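Local coordinates for actinorhodin polyketide putative beta-ketoacyl synthase 2 (Streptomyces coelicolor A3, PDB 1TQY), which serves as the chain length factor of the actinorhodin polyketide synthase, a member of the beta-ketoacyl-ACP synthase family that probably helps set the length of the polyketide, at residues A20-G25 against K335-R340; G57-F62 against T80-T85. All blocks are in the same frame, centred on the assembly; numbering follows the deposited sequence.

Contact 1 (A20-G25 against K335-R340). With NA (sodium ion), chain K.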
# COMPACT_ATOMS: atom_id res chain seq x y z
N ALA B 20 -11.00 13.45 14.29
CA ALA B 20 -12.09 13.76 13.36
C ALA B 20 -12.51 15.22 13.28
O ALA B 20 -12.35 15.98 14.24
CB ALA B 20 -13.30 12.90 13.70
N PRO B 21 -13.08 15.63 12.13
CA PRO B 21 -13.53 17.02 11.94
C PRO B 21 -14.52 17.49 13.00
O PRO B 21 -14.66 18.69 13.22
CB PRO B 21 -14.14 17.00 10.54
CG PRO B 21 -13.33 15.94 9.84
CD PRO B 21 -13.26 14.86 10.89
N ASN B 22 -15.21 16.57 13.66
CA ASN B 22 -16.16 16.96 14.70
C ASN B 22 -15.69 16.55 16.10
O ASN B 22 -16.48 16.51 17.04
CB ASN B 22 -17.56 16.39 14.40
CG ASN B 22 -17.58 14.89 14.32
OD1 ASN B 22 -16.54 14.25 14.11
ND2 ASN B 22 -18.76 14.30 14.46
N GLY B 23 -14.41 16.23 16.23
CA GLY B 23 -13.90 15.85 17.54
C GLY B 23 -12.48 15.30 17.60
O GLY B 23 -12.20 14.22 17.06
N LEU B 24 -11.59 16.03 18.26
CA LEU B 24 -10.20 15.62 18.42
C LEU B 24 -10.14 14.71 19.63
O LEU B 24 -9.98 15.18 20.76
CB LEU B 24 -9.28 16.82 18.66
CG LEU B 24 -8.07 16.99 17.73
CD1 LEU B 24 -7.14 18.02 18.34
CD2 LEU B 24 -7.34 15.69 17.52
N GLY B 25 -10.26 13.41 19.40
CA GLY B 25 -10.23 12.47 20.50
C GLY B 25 -11.57 11.77 20.57
O GLY B 25 -12.59 12.34 20.21
N LYS B 335 -20.74 8.83 9.28
CA LYS B 335 -19.78 9.66 8.57
C LYS B 335 -20.41 10.93 8.01
O LYS B 335 -19.71 11.81 7.49
CB LYS B 335 -19.06 8.88 7.47
CG LYS B 335 -19.96 8.30 6.38
CD LYS B 335 -19.12 7.71 5.24
CE LYS B 335 -18.27 6.52 5.71
NZ LYS B 335 -19.13 5.34 6.08
N THR B 336 -21.73 11.04 8.09
CA THR B 336 -22.40 12.25 7.62
C THR B 336 -21.94 13.42 8.50
O THR B 336 -22.05 14.58 8.11
CB THR B 336 -23.94 12.12 7.72
OG1 THR B 336 -24.30 11.60 9.01
CG2 THR B 336 -24.47 11.20 6.63
N THR B 337 -21.42 13.10 9.69
CA THR B 337 -20.95 14.13 10.60
C THR B 337 -19.48 14.50 10.37
O THR B 337 -19.01 15.50 10.90
CB THR B 337 -21.10 13.73 12.08
OG1 THR B 337 -20.35 12.53 12.33
CG2 THR B 337 -22.56 13.50 12.43
N THR B 338 -18.76 13.69 9.59
CA THR B 338 -17.34 13.94 9.35
C THR B 338 -16.92 14.13 7.90
O THR B 338 -15.93 14.80 7.62
CB THR B 338 -16.47 12.78 9.88
OG1 THR B 338 -16.75 11.60 9.12
CG2 THR B 338 -16.78 12.51 11.33
N GLY B 339 -17.67 13.53 6.98
CA GLY B 339 -17.29 13.61 5.58
C GLY B 339 -16.55 12.31 5.33
O GLY B 339 -16.35 11.53 6.27
N ARG B 340 -16.14 12.06 4.09
CA ARG B 340 -15.41 10.83 3.77
C ARG B 340 -13.92 11.07 4.02
O ARG B 340 -13.32 11.97 3.42
CB ARG B 340 -15.65 10.43 2.31
CG ARG B 340 -17.10 10.02 1.98
CD ARG B 340 -17.25 9.43 0.57
NE ARG B 340 -16.65 8.11 0.39
CZ ARG B 340 -17.20 6.97 0.79
NH1 ARG B 340 -18.38 6.97 1.41
NH2 ARG B 340 -16.59 5.81 0.56
NA NA K . -14.23 20.70 12.29
O HOH W 1 -16.08 21.61 13.39
O HOH W 2 -14.62 22.87 10.27
O HOH W 3 -12.97 20.89 13.73

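Contact 2 (G57-F62 against T80-T85). With NA (sodium ion), chain K.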
# COMPACT_ATOMS: atom_id res chain seq x y z
N GLY B 57 -14.67 18.53 5.64
CA GLY B 57 -14.61 18.24 7.06
C GLY B 57 -13.21 18.56 7.56
O GLY B 57 -12.31 17.73 7.47
N GLN B 58 -13.02 19.77 8.08
CA GLN B 58 -11.72 20.17 8.60
C GLN B 58 -11.60 19.98 10.09
O GLN B 58 -12.58 20.07 10.83
CB GLN B 58 -11.46 21.65 8.32
CG GLN B 58 -11.17 22.01 6.90
CD GLN B 58 -11.00 23.52 6.73
OE1 GLN B 58 -10.77 24.01 5.63
NE2 GLN B 58 -11.12 24.26 7.83
N ILE B 59 -10.37 19.68 10.52
CA ILE B 59 -10.07 19.55 11.94
C ILE B 59 -9.41 20.90 12.23
O ILE B 59 -8.33 21.17 11.72
CB ILE B 59 -9.08 18.41 12.20
CG1 ILE B 59 -9.74 17.06 11.88
CG2 ILE B 59 -8.61 18.46 13.66
CD1 ILE B 59 -8.83 15.86 12.10
N ASP B 60 -10.06 21.75 13.02
CA ASP B 60 -9.51 23.08 13.29
C ASP B 60 -8.99 23.31 14.70
O ASP B 60 -8.55 24.40 15.02
CB ASP B 60 -10.54 24.17 12.99
CG ASP B 60 -11.03 24.14 11.56
OD1 ASP B 60 -10.19 24.08 10.63
OD2 ASP B 60 -12.26 24.20 11.36
N ASP B 61 -9.03 22.29 15.54
CA ASP B 61 -8.55 22.47 16.91
C ASP B 61 -7.31 21.63 17.17
O ASP B 61 -7.04 21.25 18.31
CB ASP B 61 -9.65 22.09 17.89
CG ASP B 61 -10.24 20.73 17.60
OD1 ASP B 61 -11.08 20.27 18.39
OD2 ASP B 61 -9.85 20.14 16.56
N PHE B 62 -6.58 21.33 16.11
CA PHE B 62 -5.36 20.53 16.21
C PHE B 62 -4.15 21.38 15.87
O PHE B 62 -3.97 21.79 14.73
CB PHE B 62 -5.41 19.34 15.25
CG PHE B 62 -4.15 18.50 15.26
CD1 PHE B 62 -3.83 17.72 16.36
CD2 PHE B 62 -3.30 18.49 14.15
CE1 PHE B 62 -2.67 16.93 16.36
CE2 PHE B 62 -2.14 17.71 14.14
CZ PHE B 62 -1.82 16.92 15.25
N THR B 80 0.23 12.88 8.47
CA THR B 80 1.08 12.07 9.34
C THR B 80 1.04 12.51 10.81
O THR B 80 1.09 11.68 11.74
CB THR B 80 2.52 12.07 8.83
OG1 THR B 80 2.54 11.53 7.50
CG2 THR B 80 3.41 11.22 9.73
N ARG B 81 0.94 13.82 11.03
CA ARG B 81 0.89 14.34 12.40
C ARG B 81 -0.38 13.87 13.09
O ARG B 81 -0.38 13.55 14.29
CB ARG B 81 0.95 15.86 12.38
CG ARG B 81 2.23 16.38 11.76
CD ARG B 81 2.15 17.86 11.61
NE ARG B 81 3.37 18.46 11.07
CZ ARG B 81 3.50 19.77 10.87
NH1 ARG B 81 2.49 20.58 11.18
NH2 ARG B 81 4.62 20.26 10.38
N LEU B 82 -1.46 13.83 12.33
CA LEU B 82 -2.74 13.38 12.86
C LEU B 82 -2.65 11.88 13.18
O LEU B 82 -3.12 11.44 14.23
CB LEU B 82 -3.85 13.66 11.84
CG LEU B 82 -4.17 15.14 11.70
CD1 LEU B 82 -4.86 15.42 10.37
CD2 LEU B 82 -5.02 15.58 12.86
N ALA B 83 -2.03 11.12 12.29
CA ALA B 83 -1.87 9.68 12.48
C ALA B 83 -1.00 9.36 13.69
O ALA B 83 -1.29 8.41 14.42
CB ALA B 83 -1.25 9.06 11.22
N LEU B 84 0.06 10.13 13.90
CA LEU B 84 0.94 9.90 15.04
C LEU B 84 0.19 10.25 16.33
O LEU B 84 0.34 9.57 17.34
CB LEU B 84 2.21 10.77 14.93
CG LEU B 84 3.26 10.40 13.87
CD1 LEU B 84 4.26 11.54 13.70
CD2 LEU B 84 3.98 9.12 14.28
N THR B 85 -0.63 11.29 16.29
CA THR B 85 -1.37 11.70 17.47
C THR B 85 -2.39 10.63 17.79
O THR B 85 -2.55 10.23 18.95
CB THR B 85 -2.11 13.01 17.22
OG1 THR B 85 -1.16 14.02 16.84
CG2 THR B 85 -2.85 13.45 18.46
NA NA K . -14.23 20.70 12.29
O HOH W 2 -14.62 22.87 10.27
O HOH W 3 -12.97 20.89 13.73
O HOH W 1 -16.08 21.61 13.39

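Contact 1 (A20-G25 against K335-R340)
T338 packs against P21 and N22, the two central residues of a type I turn running from A20 to G23. Backbone bonds in both directions between A20 and G23 make this a tight beta hairpin, and the ring-fixed phi of P21 (-56°) suits its first corner. Facing it, in the loop after strand 330-332 of the thiolase-like ketosynthase fold, residues 335-337 end a 3-10 segment whose K335 O accepts from both T338 N and G339 N. The pyrrolidine of P21 crosses T338 obliquely: its CG lies 3.6 Å from T338 O, a carbonyl buried here without a polar partner, and its CD meets T338 CB at 4.0 Å. Threonine suits position 338 because its hydroxyl bonds within its own loop, OG1 donating to a lone pair of G339 O and lying in the plane of that carbonyl (2.9 Å), while its methyl CG2 faces the hairpin and meets N22 OD1 at 3.3 Å, another buried oxygen with no partner. N22 ND2 comes near T337 but hydrogen-bonds to R37 O, while T337 OG1 bonds to P334 O. P21 O points elsewhere, binding the sodium ion at 2.3 Å. The hairpin joins strands 11-20 and 23-24; Y29 of helix 26-34 touches A20, N22 and T338, and L348 of helix 345-359 packs on A20 and T338.

Contact 2 (G57-F62 against T80-T85)
The irregular segment 57-62 passes helix 78-93 with F62 and L82 as the nearest residues, their CA atoms 8.3 Å apart, room enough for side chains to fill. F62 carries most of the contact. Its CG stands anti to the backbone N (chi1 177°), sending the ring toward the helix. There L82 CD2 sits over one face, 3.8 Å from the ring centroid and 18° off the normal, a CH-pi contact displaced toward the rim. The same methyl meets I59 CD1 tip to tip at 3.9 Å, so one leucine branch serves both hydrophobic side chains. In the beta-ketoacyl synthase N-terminal region this pins the chain leading from strand 55-57 to helix 64-67 against a helix. At the ring edge, near its plane, T85 OG1 lies 3.3 Å from F62 CE1. That hydroxyl donates to R81 O (2.7 Å), while T85 N reaches the same carbonyl oxygen from the opposite face, so threonine satisfies its polar group within the helix. R81 offers CB to F62 CE2 at 4.0 Å; its extended chain then carries the guanidinium to L73 O and T76 OG1. Farther back, Q58 O binds the sodium ion.

Contact 2 is nested in sequence inside the long loop closed by contact 1, and their centres lie about 11 Å apart. Both are largely buried and each has partly exposed members (N22; F62 and R81), but contact 1 is nearer the centre of the chain, and only segment 57-62 carries fully exposed residues, D60 and D61. Chemistry follows place: contact 1 joins two backbone turns through small polar side chains and a proline, while contact 2 sets an aromatic ring and aliphatic groups against a helix. The sodium ion ties them together, bound by a backbone carbonyl from each. Direct packing adds to this, with P21 CG 3.1 Å from G57 O and L24 touching F62.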